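Local coordinates for arabinogalactan endo-1,4-beta-galactosidase (Ignisphaera aggregans, PDB 7OSK), which probably hydrolyses internal beta-1,4-galactosidic bonds of galactan and arabinogalactan, this chain being the family 53 catalytic domain of a longer protein that binds calcium, at residues Tyr263-Gly268 / Arg312-Lys317; Gly318-Ser323 / Ala328-Asp333; Leu299-Ser302 / Pro306-Phe309; Trp90-Val95 / Leu289-Ala294. All blocks are in the same frame, centred on the assembly; numbering follows the deposited sequence.

Interaction 1 of 4, residues Tyr263-Gly268 / Arg312-Lys317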
loop_
_atom_site.group_PDB
_atom_site.type_symbol
_atom_site.label_atom_id
_atom_site.label_comp_id
_atom_site.label_asym_id
_atom_site.label_seq_id
_atom_site.Cartn_x
_atom_site.Cartn_y
_atom_site.Cartn_z
ATOM N N TYR A 263 10.565 -1.470 -3.597
ATOM C CA TYR A 263 10.632 -2.219 -4.842
ATOM C C TYR A 263 12.110 -2.416 -5.186
ATOM O O TYR A 263 12.791 -1.449 -5.534
ATOM C CB TYR A 263 9.906 -1.482 -5.968
ATOM C CG TYR A 263 8.429 -1.270 -5.703
ATOM C CD1 TYR A 263 7.519 -2.308 -5.864
ATOM C CD2 TYR A 263 7.946 -0.033 -5.294
ATOM C CE1 TYR A 263 6.174 -2.121 -5.624
ATOM C CE2 TYR A 263 6.601 0.164 -5.053
ATOM C CZ TYR A 263 5.720 -0.882 -5.220
ATOM O OH TYR A 263 4.381 -0.683 -4.979
ATOM N N PRO A 264 12.617 -3.659 -5.071
ATOM C CA PRO A 264 14.056 -3.912 -5.237
ATOM C C PRO A 264 14.632 -3.383 -6.548
ATOM O O PRO A 264 15.779 -2.937 -6.585
ATOM C CB PRO A 264 14.152 -5.442 -5.198
ATOM C CG PRO A 264 12.941 -5.889 -4.489
ATOM C CD PRO A 264 11.872 -4.911 -4.846
ATOM N N TYR A 265 13.833 -3.433 -7.610
ATOM C CA TYR A 265 14.281 -3.008 -8.935
ATOM C C TYR A 265 14.327 -1.485 -9.069
ATOM O O TYR A 265 14.638 -0.961 -10.139
ATOM C CB TYR A 265 13.374 -3.605 -10.023
ATOM C CG TYR A 265 11.887 -3.551 -9.719
ATOM C CD1 TYR A 265 11.150 -2.392 -9.933
ATOM C CD2 TYR A 265 11.221 -4.665 -9.224
ATOM C CE1 TYR A 265 9.790 -2.347 -9.661
ATOM C CE2 TYR A 265 9.867 -4.629 -8.950
ATOM C CZ TYR A 265 9.158 -3.469 -9.171
ATOM O OH TYR A 265 7.811 -3.437 -8.896
ATOM N N TRP A 266 14.023 -0.784 -7.980
ATOM C CA TRP A 266 14.014 0.675 -7.964
ATOM C C TRP A 266 14.832 1.236 -6.812
ATOM O O TRP A 266 15.577 2.198 -6.982
ATOM C CB TRP A 266 12.581 1.202 -7.848
ATOM C CG TRP A 266 11.818 1.265 -9.130
ATOM C CD1 TRP A 266 12.327 1.263 -10.396
ATOM C CD2 TRP A 266 10.396 1.346 -9.270
ATOM N NE1 TRP A 266 11.309 1.336 -11.315
ATOM C CE2 TRP A 266 10.113 1.387 -10.649
ATOM C CE3 TRP A 266 9.333 1.385 -8.362
ATOM C CZ2 TRP A 266 8.814 1.467 -11.142
ATOM C CZ3 TRP A 266 8.043 1.462 -8.854
ATOM C CH2 TRP A 266 7.794 1.502 -10.231
ATOM N N HIS A 267 14.684 0.627 -5.641
ATOM C CA HIS A 267 15.126 1.242 -4.397
ATOM C C HIS A 267 16.409 0.639 -3.832
ATOM O O HIS A 267 17.090 1.277 -3.031
ATOM C CB HIS A 267 14.000 1.150 -3.368
ATOM C CG HIS A 267 12.775 1.924 -3.753
ATOM N ND1 HIS A 267 11.499 1.455 -3.537
ATOM C CD2 HIS A 267 12.637 3.136 -4.341
ATOM C CE1 HIS A 267 10.625 2.343 -3.978
ATOM N NE2 HIS A 267 11.289 3.373 -4.469
ATOM N N GLY A 268 16.743 -0.579 -4.246
ATOM C CA GLY A 268 18.017 -1.173 -3.877
ATOM C C GLY A 268 17.983 -2.665 -3.609
ATOM O O GLY A 268 16.989 -3.344 -3.874
ATOM N N ARG A 312 14.467 -8.047 -18.896
ATOM C CA ARG A 312 15.387 -8.596 -17.902
ATOM C C ARG A 312 16.167 -7.481 -17.196
ATOM O O ARG A 312 16.845 -7.724 -16.199
ATOM C CB ARG A 312 16.356 -9.586 -18.557
ATOM C CG ARG A 312 15.808 -11.005 -18.735
ATOM C CD ARG A 312 14.972 -11.162 -20.000
ATOM N NE ARG A 312 14.669 -12.566 -20.277
ATOM C CZ ARG A 312 13.995 -12.999 -21.340
ATOM N NH1 ARG A 312 13.541 -12.138 -22.242
ATOM N NH2 ARG A 312 13.774 -14.298 -21.503
ATOM N N ASP A 313 16.075 -6.267 -17.734
ATOM C CA ASP A 313 16.653 -5.076 -17.117
ATOM C C ASP A 313 16.332 -4.967 -15.626
ATOM O O ASP A 313 17.234 -4.894 -14.794
ATOM C CB ASP A 313 16.151 -3.828 -17.849
ATOM C CG ASP A 313 16.437 -2.546 -17.091
ATOM O OD1 ASP A 313 17.492 -2.458 -16.430
ATOM O OD2 ASP A 313 15.607 -1.615 -17.167
ATOM N N LEU A 314 15.049 -4.948 -15.285
ATOM C CA LEU A 314 14.641 -4.806 -13.890
ATOM C C LEU A 314 14.939 -6.069 -13.084
ATOM O O LEU A 314 14.984 -6.034 -11.852
ATOM C CB LEU A 314 13.152 -4.470 -13.799
ATOM C CG LEU A 314 12.802 -2.999 -14.045
ATOM C CD1 LEU A 314 12.941 -2.641 -15.515
ATOM C CD2 LEU A 314 11.402 -2.685 -13.547
ATOM N N GLU A 315 15.149 -7.178 -13.786
ATOM C CA GLU A 315 15.394 -8.466 -13.143
ATOM C C GLU A 315 16.786 -8.536 -12.508
ATOM O O GLU A 315 16.984 -9.244 -11.520
ATOM C CB GLU A 315 15.217 -9.603 -14.158
ATOM C CG GLU A 315 15.356 -11.001 -13.563
ATOM C CD GLU A 315 15.198 -12.105 -14.594
ATOM O OE1 GLU A 315 15.825 -12.014 -15.672
ATOM O OE2 GLU A 315 14.455 -13.073 -14.324
ATOM N N VAL A 316 17.747 -7.805 -13.066
ATOM C CA VAL A 316 19.105 -7.816 -12.528
ATOM C C VAL A 316 19.239 -6.801 -11.395
ATOM O O VAL A 316 20.156 -6.892 -10.580
ATOM C CB VAL A 316 20.174 -7.521 -13.623
ATOM C CG1 VAL A 316 19.945 -8.401 -14.847
ATOM C CG2 VAL A 316 20.184 -6.049 -14.016
ATOM N N LYS A 317 18.326 -5.834 -11.349
ATOM C CA LYS A 317 18.302 -4.858 -10.264
ATOM C C LYS A 317 17.721 -5.463 -8.992
ATOM O O LYS A 317 18.172 -5.162 -7.885
ATOM C CB LYS A 317 17.482 -3.627 -10.651
ATOM C CG LYS A 317 18.021 -2.840 -11.828
ATOM C CD LYS A 317 17.207 -1.573 -12.027
ATOM C CE LYS A 317 17.632 -0.808 -13.268
ATOM N NZ LYS A 317 16.838 0.445 -13.428
#

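Interaction 2 of 4, residues Gly318-Ser323 / Ala328-Asp333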
loop_
_atom_site.group_PDB
_atom_site.type_symbol
_atom_site.label_atom_id
_atom_site.label_comp_id
_atom_site.label_asym_id
_atom_site.label_seq_id
_atom_site.Cartn_x
_atom_site.Cartn_y
_atom_site.Cartn_z
ATOM N N GLY A 318 16.710 -6.310 -9.157
ATOM C CA GLY A 318 16.003 -6.881 -8.028
ATOM C C GLY A 318 16.780 -7.975 -7.327
ATOM O O GLY A 318 16.535 -8.266 -6.155
ATOM N N GLY A 319 17.708 -8.595 -8.048
ATOM C CA GLY A 319 18.523 -9.658 -7.487
ATOM C C GLY A 319 17.828 -11.005 -7.559
ATOM O O GLY A 319 18.473 -12.049 -7.450
ATOM N N TYR A 320 16.511 -10.978 -7.737
ATOM C CA TYR A 320 15.727 -12.193 -7.912
ATOM C C TYR A 320 15.307 -12.320 -9.368
ATOM O O TYR A 320 15.248 -11.331 -10.095
ATOM C CB TYR A 320 14.506 -12.187 -6.990
ATOM C CG TYR A 320 14.872 -12.284 -5.527
ATOM C CD1 TYR A 320 15.376 -11.185 -4.847
ATOM C CD2 TYR A 320 14.730 -13.478 -4.828
ATOM C CE1 TYR A 320 15.722 -11.267 -3.513
ATOM C CE2 TYR A 320 15.072 -13.567 -3.492
ATOM C CZ TYR A 320 15.568 -12.459 -2.841
ATOM O OH TYR A 320 15.913 -12.537 -1.513
ATOM N N LYS A 321 15.029 -13.546 -9.788
ATOM C CA LYS A 321 14.668 -13.818 -11.169
ATOM C C LYS A 321 13.143 -13.750 -11.308
ATOM O O LYS A 321 12.417 -13.978 -10.341
ATOM C CB LYS A 321 15.238 -15.179 -11.596
ATOM C CG LYS A 321 14.261 -16.335 -11.603
ATOM C CD LYS A 321 13.595 -16.458 -12.964
ATOM C CE LYS A 321 14.174 -17.605 -13.779
ATOM N NZ LYS A 321 14.617 -17.160 -15.129
ATOM N N ALA A 322 12.662 -13.421 -12.503
ATOM C CA ALA A 322 11.234 -13.181 -12.713
ATOM C C ALA A 322 10.451 -14.469 -12.966
ATOM O O ALA A 322 9.964 -14.698 -14.071
ATOM C CB ALA A 322 11.033 -12.213 -13.870
ATOM N N SER A 323 10.341 -15.303 -11.937
ATOM C CA SER A 323 9.503 -16.498 -11.991
ATOM C C SER A 323 8.590 -16.528 -10.779
ATOM O O SER A 323 8.738 -15.719 -9.865
ATOM C CB SER A 323 10.351 -17.770 -12.033
ATOM O OG SER A 323 11.175 -17.864 -10.882
ATOM N N ALA A 328 8.232 -15.584 -5.002
ATOM C CA ALA A 328 8.008 -16.110 -3.663
ATOM C C ALA A 328 9.277 -16.019 -2.822
ATOM O O ALA A 328 9.224 -15.685 -1.637
ATOM C CB ALA A 328 7.523 -17.549 -3.737
ATOM N N SER A 329 10.414 -16.320 -3.441
ATOM C CA SER A 329 11.699 -16.259 -2.752
ATOM C C SER A 329 11.956 -14.852 -2.228
ATOM O O SER A 329 12.441 -14.672 -1.111
ATOM C CB SER A 329 12.833 -16.688 -3.684
ATOM O OG SER A 329 12.668 -18.029 -4.108
ATOM N N PHE A 330 11.622 -13.856 -3.041
ATOM C CA PHE A 330 11.796 -12.465 -2.648
ATOM C C PHE A 330 10.915 -12.096 -1.456
ATOM O O PHE A 330 11.380 -11.452 -0.514
ATOM C CB PHE A 330 11.492 -11.534 -3.822
ATOM C CG PHE A 330 11.150 -10.134 -3.405
ATOM C CD1 PHE A 330 12.093 -9.333 -2.783
ATOM C CD2 PHE A 330 9.885 -9.619 -3.628
ATOM C CE1 PHE A 330 11.782 -8.045 -2.391
ATOM C CE2 PHE A 330 9.568 -8.330 -3.241
ATOM C CZ PHE A 330 10.518 -7.543 -2.622
ATOM N N ILE A 331 9.650 -12.505 -1.498
ATOM C CA ILE A 331 8.700 -12.162 -0.442
ATOM C C ILE A 331 9.103 -12.786 0.890
ATOM O O ILE A 331 9.118 -12.109 1.919
ATOM C CB ILE A 331 7.266 -12.609 -0.800
ATOM C CG1 ILE A 331 6.754 -11.816 -2.006
ATOM C CG2 ILE A 331 6.321 -12.415 0.392
ATOM C CD1 ILE A 331 5.401 -12.275 -2.528
ATOM N N ARG A 332 9.415 -14.079 0.873
ATOM C CA ARG A 332 9.848 -14.773 2.080
ATOM C C ARG A 332 11.086 -14.105 2.672
ATOM O O ARG A 332 11.194 -13.951 3.891
ATOM C CB ARG A 332 10.141 -16.246 1.784
ATOM C CG ARG A 332 10.569 -17.066 3.003
ATOM C CD ARG A 332 11.930 -17.723 2.789
ATOM N NE ARG A 332 13.045 -16.812 3.058
ATOM C CZ ARG A 332 13.826 -16.860 4.136
ATOM N NH1 ARG A 332 13.642 -17.777 5.079
ATOM N NH2 ARG A 332 14.810 -15.982 4.274
ATOM N N ASP A 333 12.013 -13.706 1.806
ATOM C CA ASP A 333 13.266 -13.104 2.247
ATOM C C ASP A 333 13.056 -11.688 2.780
ATOM O O ASP A 333 13.802 -11.228 3.646
ATOM C CB ASP A 333 14.283 -13.094 1.102
ATOM C CG ASP A 333 14.782 -14.484 0.752
ATOM O OD1 ASP A 333 14.539 -15.423 1.539
ATOM O OD2 ASP A 333 15.422 -14.639 -0.308
#

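Interaction 3 of 4, residues Leu299-Ser302 / Pro306-Phe309. With CA (calcium ion), chain C.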
loop_
_atom_site.group_PDB
_atom_site.type_symbol
_atom_site.label_atom_id
_atom_site.label_comp_id
_atom_site.label_asym_id
_atom_site.label_seq_id
_atom_site.Cartn_x
_atom_site.Cartn_y
_atom_site.Cartn_z
ATOM N N LEU A 299 7.657 -12.267 -17.138
ATOM C CA LEU A 299 8.058 -11.104 -17.919
ATOM C C LEU A 299 7.097 -10.887 -19.081
ATOM O O LEU A 299 7.149 -9.861 -19.761
ATOM C CB LEU A 299 9.493 -11.284 -18.430
ATOM C CG LEU A 299 10.532 -10.160 -18.298
ATOM C CD1 LEU A 299 10.300 -9.244 -17.103
ATOM C CD2 LEU A 299 11.918 -10.782 -18.204
ATOM N N ASP A 300 6.213 -11.854 -19.301
ATOM C CA ASP A 300 5.252 -11.779 -20.392
ATOM C C ASP A 300 4.193 -10.698 -20.161
ATOM O O ASP A 300 4.073 -10.153 -19.064
ATOM C CB ASP A 300 4.580 -13.140 -20.593
ATOM C CG ASP A 300 5.444 -14.107 -21.382
ATOM O OD1 ASP A 300 6.679 -13.931 -21.399
ATOM O OD2 ASP A 300 4.884 -15.043 -21.988
ATOM N N ASP A 301 3.442 -10.393 -21.217
ATOM C CA ASP A 301 2.358 -9.416 -21.164
ATOM C C ASP A 301 1.057 -10.078 -21.612
ATOM O O ASP A 301 1.077 -11.034 -22.390
ATOM C CB ASP A 301 2.673 -8.203 -22.045
ATOM C CG ASP A 301 1.666 -7.080 -21.876
ATOM O OD1 ASP A 301 1.755 -6.348 -20.869
ATOM O OD2 ASP A 301 0.795 -6.921 -22.756
ATOM N N SER A 302 -0.066 -9.558 -21.122
ATOM C CA SER A 302 -1.376 -10.171 -21.335
ATOM C C SER A 302 -2.313 -9.318 -22.192
ATOM O O SER A 302 -2.986 -9.837 -23.086
ATOM C CB SER A 302 -2.040 -10.446 -19.985
ATOM O OG SER A 302 -3.257 -11.153 -20.145
ATOM N N PRO A 306 2.232 -2.367 -22.281
ATOM C CA PRO A 306 3.563 -2.618 -21.709
ATOM C C PRO A 306 3.632 -2.428 -20.198
ATOM O O PRO A 306 3.056 -1.480 -19.667
ATOM C CB PRO A 306 4.447 -1.589 -22.418
ATOM C CG PRO A 306 3.775 -1.349 -23.711
ATOM C CD PRO A 306 2.306 -1.456 -23.438
ATOM N N ASN A 307 4.337 -3.328 -19.521
ATOM C CA ASN A 307 4.441 -3.288 -18.069
ATOM C C ASN A 307 5.684 -2.543 -17.600
ATOM O O ASN A 307 6.637 -2.362 -18.355
ATOM C CB ASN A 307 4.447 -4.710 -17.498
ATOM C CG ASN A 307 3.332 -5.572 -18.061
ATOM O OD1 ASN A 307 2.149 -5.272 -17.890
ATOM N ND2 ASN A 307 3.706 -6.659 -18.727
ATOM N N ILE A 308 5.656 -2.113 -16.346
ATOM C CA ILE A 308 6.795 -1.459 -15.720
ATOM C C ILE A 308 7.938 -2.462 -15.583
ATOM O O ILE A 308 9.099 -2.145 -15.848
ATOM C CB ILE A 308 6.398 -0.876 -14.349
ATOM C CG1 ILE A 308 5.645 0.439 -14.556
ATOM C CG2 ILE A 308 7.620 -0.642 -13.467
ATOM C CD1 ILE A 308 4.676 0.784 -13.453
ATOM N N PHE A 309 7.591 -3.673 -15.158
ATOM C CA PHE A 309 8.525 -4.796 -15.137
ATOM C C PHE A 309 8.496 -5.476 -16.509
ATOM O O PHE A 309 7.745 -6.426 -16.736
ATOM C CB PHE A 309 8.160 -5.774 -14.011
ATOM C CG PHE A 309 9.347 -6.412 -13.338
ATOM C CD1 PHE A 309 10.365 -6.994 -14.076
ATOM C CD2 PHE A 309 9.443 -6.426 -11.957
ATOM C CE1 PHE A 309 11.452 -7.584 -13.442
ATOM C CE2 PHE A 309 10.525 -7.015 -11.322
ATOM C CZ PHE A 309 11.529 -7.591 -12.066
HETATM CA CA CA C . 0.138 -5.452 -19.362
#

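Interaction 4 of 4, residues Trp90-Val95 / Leu289-Ala294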
loop_
_atom_site.group_PDB
_atom_site.type_symbol
_atom_site.label_atom_id
_atom_site.label_comp_id
_atom_site.label_asym_id
_atom_site.label_seq_id
_atom_site.Cartn_x
_atom_site.Cartn_y
_atom_site.Cartn_z
ATOM N N TRP A 90 -4.041 -9.156 6.470
ATOM C CA TRP A 90 -4.271 -7.715 6.402
ATOM C C TRP A 90 -4.605 -7.262 4.986
ATOM O O TRP A 90 -4.148 -7.856 4.008
ATOM C CB TRP A 90 -3.045 -6.951 6.904
ATOM C CG TRP A 90 -3.005 -6.777 8.384
ATOM C CD1 TRP A 90 -2.690 -7.722 9.313
ATOM C CD2 TRP A 90 -3.280 -5.574 9.112
ATOM N NE1 TRP A 90 -2.756 -7.185 10.577
ATOM C CE2 TRP A 90 -3.116 -5.866 10.480
ATOM C CE3 TRP A 90 -3.650 -4.279 8.739
ATOM C CZ2 TRP A 90 -3.310 -4.911 11.476
ATOM C CZ3 TRP A 90 -3.842 -3.330 9.730
ATOM C CH2 TRP A 90 -3.672 -3.652 11.082
ATOM N N ILE A 91 -5.403 -6.201 4.900
ATOM C CA ILE A 91 -5.802 -5.610 3.629
ATOM C C ILE A 91 -5.458 -4.125 3.623
ATOM O O ILE A 91 -5.804 -3.394 4.554
ATOM C CB ILE A 91 -7.318 -5.787 3.368
ATOM C CG1 ILE A 91 -7.712 -7.268 3.422
ATOM C CG2 ILE A 91 -7.710 -5.178 2.027
ATOM C CD1 ILE A 91 -7.062 -8.131 2.351
ATOM N N ARG A 92 -4.776 -3.687 2.570
ATOM C CA ARG A 92 -4.431 -2.278 2.405
ATOM C C ARG A 92 -5.200 -1.688 1.231
ATOM O O ARG A 92 -5.215 -2.255 0.141
ATOM C CB ARG A 92 -2.925 -2.113 2.196
ATOM C CG ARG A 92 -2.463 -0.676 2.020
ATOM C CD ARG A 92 -0.945 -0.601 1.947
ATOM N NE ARG A 92 -0.455 0.771 1.795
ATOM C CZ ARG A 92 -0.143 1.342 0.634
ATOM N NH1 ARG A 92 -0.265 0.672 -0.505
ATOM N NH2 ARG A 92 0.295 2.591 0.610
ATOM N N LEU A 93 -5.845 -0.549 1.467
ATOM C CA LEU A 93 -6.646 0.115 0.443
ATOM C C LEU A 93 -6.333 1.602 0.386
ATOM O O LEU A 93 -6.318 2.279 1.413
ATOM C CB LEU A 93 -8.141 -0.083 0.717
ATOM C CG LEU A 93 -8.678 -1.515 0.705
ATOM C CD1 LEU A 93 -10.103 -1.537 1.222
ATOM C CD2 LEU A 93 -8.602 -2.111 -0.693
ATOM N N ARG A 94 -6.080 2.105 -0.819
ATOM C CA ARG A 94 -5.913 3.538 -1.021
ATOM C C ARG A 94 -7.278 4.178 -1.232
ATOM O O ARG A 94 -8.211 3.522 -1.692
ATOM C CB ARG A 94 -4.997 3.825 -2.215
ATOM C CG ARG A 94 -5.485 3.260 -3.536
ATOM C CD ARG A 94 -4.600 3.704 -4.691
ATOM N NE ARG A 94 -4.968 3.048 -5.945
ATOM C CZ ARG A 94 -4.529 1.852 -6.328
ATOM N NH1 ARG A 94 -3.699 1.160 -5.556
ATOM N NH2 ARG A 94 -4.922 1.343 -7.486
ATOM N N VAL A 95 -7.387 5.458 -0.887
ATOM C CA VAL A 95 -8.637 6.195 -1.043
ATOM C C VAL A 95 -8.374 7.566 -1.659
ATOM O O VAL A 95 -7.677 8.399 -1.076
ATOM C CB VAL A 95 -9.369 6.369 0.314
ATOM C CG1 VAL A 95 -10.613 7.237 0.153
ATOM C CG2 VAL A 95 -9.743 5.017 0.899
ATOM N N LEU A 289 7.136 -0.841 8.999
ATOM C CA LEU A 289 6.200 -1.480 8.078
ATOM C C LEU A 289 6.645 -1.333 6.627
ATOM O O LEU A 289 7.250 -0.330 6.253
ATOM C CB LEU A 289 4.800 -0.881 8.259
ATOM C CG LEU A 289 3.701 -1.352 7.303
ATOM C CD1 LEU A 289 3.354 -2.810 7.556
ATOM C CD2 LEU A 289 2.467 -0.473 7.436
ATOM N N VAL A 290 6.353 -2.348 5.820
ATOM C CA VAL A 290 6.497 -2.251 4.370
ATOM C C VAL A 290 5.110 -2.052 3.758
ATOM O O VAL A 290 4.345 -3.008 3.606
ATOM C CB VAL A 290 7.171 -3.504 3.767
ATOM C CG1 VAL A 290 7.324 -3.360 2.257
ATOM C CG2 VAL A 290 8.525 -3.752 4.421
ATOM N N ALA A 291 4.790 -0.809 3.410
ATOM C CA ALA A 291 3.464 -0.465 2.901
ATOM C C ALA A 291 3.271 -0.933 1.468
ATOM O O ALA A 291 2.156 -1.260 1.059
ATOM C CB ALA A 291 3.235 1.032 2.988
ATOM N N GLU A 292 4.355 -0.942 0.699
ATOM C CA GLU A 292 4.293 -1.371 -0.691
ATOM C C GLU A 292 5.550 -2.123 -1.098
ATOM O O GLU A 292 6.666 -1.711 -0.790
ATOM C CB GLU A 292 4.085 -0.173 -1.621
ATOM C CG GLU A 292 2.742 0.527 -1.453
ATOM C CD GLU A 292 2.524 1.637 -2.473
ATOM O OE1 GLU A 292 3.359 1.779 -3.395
ATOM O OE2 GLU A 292 1.515 2.366 -2.351
ATOM N N THR A 293 5.350 -3.234 -1.796
ATOM C CA THR A 293 6.446 -4.000 -2.364
ATOM C C THR A 293 5.874 -4.991 -3.366
ATOM O O THR A 293 4.719 -5.402 -3.249
ATOM C CB THR A 293 7.255 -4.744 -1.282
ATOM O OG1 THR A 293 8.373 -5.404 -1.886
ATOM C CG2 THR A 293 6.394 -5.771 -0.561
ATOM N N ALA A 294 6.673 -5.366 -4.358
ATOM C CA ALA A 294 6.223 -6.317 -5.364
ATOM C C ALA A 294 7.382 -6.830 -6.197
ATOM O O ALA A 294 8.466 -6.252 -6.193
ATOM C CB ALA A 294 5.177 -5.680 -6.264
#

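Interaction 1 of 4, residues Tyr263-Gly268 / Arg312-Lys317
The ring of Tyr-265 meets Leu-314 obliquely, CD2 of Leu-314 lying 3.6 Å from Tyr-265 CD1. One face of the same ring carries CB of Tyr-263, 3.7 Å above the plane and displaced toward the rim, while NE1 of Trp-266 sits at its edge, in plane. In turn, CE1 of Tyr-265 stands over the centre of one face of the Trp-266 ring. In this (beta/alpha)8, or TIM, barrel the two short helices, 264-267 and 312-318, follow strands 257-261 and 287-293, and the contact joins these two consecutive excursions. Tyr-265 has its CG in the crowded position between the backbone N and the carbonyl carbon (chi1 43°), which leaves CB against Leu-314, 3.4 Å from its carbonyl O, while the ring leads away from the 312-317 segment. There Phe-309 meets the ring edge-to-face and Gln-375 NE2 hydrogen-bonds its hydroxyl. Tyr-265 is thus the hub, meeting both Leu-314 and Lys-317. On the more exposed side Lys-317 runs fully extended beyond CG. Its aliphatic part lies along the Tyr-265 backbone, with Lys-317 CB 3.7 Å from Tyr-265 CA and Lys-317 CD 3.2 Å from Tyr-265 O.

Interaction 2 of 4, residues Gly318-Ser323 / Ala328-Asp333
Tyr-320 lays its ring over the first turns of helix 324-342, with the side chain of Phe-330 crossing that of the tyrosine at about a right angle. The helix is the outer element of the beta-alpha-beta crossover between barrel strands 287-293 and 346-352, and Ser-323 is its N-cap, its OG bonded to Gly-326 N. The aromatic pair is T-shaped: the edge of Phe-330 is directed at the face of Tyr-320, the planes lie 65° apart and the centroids are separated by 5.8 Å. A CH-pi contact reinforces it, since Phe-330 CB stands almost straight above the centroid of the Tyr-320 ring at 3.8 Å. Phe-330 CA, on that face too, is shifted toward the rim. With CG of Phe-330 anti to the backbone N (chi1 159°), its ring is led away from Tyr-320 once CB has made this contact. Ser-329 CB approaches from one side, 3.8 Å from Tyr-320 CE2. Beyond the rings, Tyr-320 OH donates to Asp-333 OD2, which lies near the ring plane at its edge, and the carboxylate is turned 52° from the ring. A phenylalanine at Tyr-320 would keep the ring but would probably leave Asp-333 OD2 without its hydroxyl mate and the loop less firmly tied to the helix. Met-270 of helix 270-283 touches both aromatic residues. The other carboxylate oxygen has a separate partner: Arg-332 NE forms a salt bridge with Asp-333 OD1 at 2.5 Å, meeting that oxygen nearly along its C-O axis.

Interaction 3 of 4, residues Leu299-Ser302 / Pro306-Phe309
Asp-301 and Asn-307 bind one calcium ion from adjacent positions, each giving it one side-chain oxygen. The Asp-301 side chain leaves the backbone with CG anti to its N (chi1 -172°), which carries the carboxylate toward the 306-309 segment. CB of Asp-301 is 3.8 Å from Asn-307 ND2. At the next atom the ion comes into range, with CG of Asp-301 3.4 Å from the metal, and OD1 then binds it at 2.4 Å. OD1 of Asp-301 also lies 2.9 Å from Asn-307 ND2. Asp-301 OD2 stays 3.8 Å from the calcium, so the carboxylate is a one-oxygen ligand here. From the other segment Asn-307 OD1 completes the pair at 2.5 Å from the calcium ion; carboxylate and amide planes are 41° apart. The shared metal brings the charged oxygen OD1 of Asp-301 and the neutral amide oxygen OD1 of Asn-307 to within 3.2 Å of each other. Asp-303 OD1, the His-305 carbonyl, the Asn-370 carbonyl and both carboxylate oxygens of Glu-373 bring the protein ligands to seven. At the opposite end of the contact the two segments meet through apolar atoms: Leu-299 CD1 touches Phe-309 CD1 at 3.8 Å, the side chains crossing at roughly a right angle. Both segments belong to the long loop between barrel strand 287-293 and helix 312-318. The ion ties that loop to the one following strand 346-352, while Leu-299 rests on Arg-312 and Phe-309 on Leu-314 at the start of helix 312-318.

Interaction 4 of 4, residues Trp90-Val95 / Leu289-Ala294
Inside the TIM barrel a salt bridge spans from the second strand, 90-95, to the seventh, 287-293, which are not neighbours in the sheet. Arg-92 is fully extended from CG to NE, with CG anti to the backbone N (chi1 -180°), and so reaches across toward Glu-292. It grips end-on: NH1 and NH2 both donate to Glu-292 OE2, at 3.1 and 3.2 Å respectively. Both bonds are bent, the NH1 one having an N-H...O angle of 143°, and both meet the oxygen on its anti side. The guanidinium and carboxylate planes are 70° apart. Ala-291 O lies over one guanidinium face, 3.1 Å above its plane and toward the rim. Asp-55 also forms a salt bridge with NH1, and Gln-187 accepts from NH2. A leucine at Arg-92 would probably leave Glu-292 OE2 and Asp-55 without their shared cation and Glu-292 freer to turn. Glycoside hydrolases of clan GH-A, which includes family 53, carry catalytic glutamates at the ends of strands four and seven; the place of Glu-292 is consistent with that role. Arg-92 is flanked by Leu-132 of strand 130-135 and by Phe-350 and Trp-352 of strand 346-352, deep among the barrel strands.

Overall arrangement
Interaction 4 lies at the barrel core, about 2 Å from the chain centre; the other three gather on one flank, their centres about 18 to 22 Å from its own. Interaction 1 touches all three others. Tyr-263 OH is 3.1 Å from Glu-292 OE1, a probable hydrogen bond. A hexane-1,6-diol, probably from the crystallisation liquor, lies about 5 Å from the Glu-292 side chain and may mark the pocket. Toward interaction 2, centred about 11 Å away, Glu-315 OE2 lies 2.6 Å from Ala-322 N, probably bonded, and Pro-264 packs on Phe-330, which also packs on Thr-293. Toward interaction 3, Leu-314 and Trp-266 pack on Ile-308, coupling the calcium loop to helices 312-318 and 264-267. Interactions 2 and 3 do not touch.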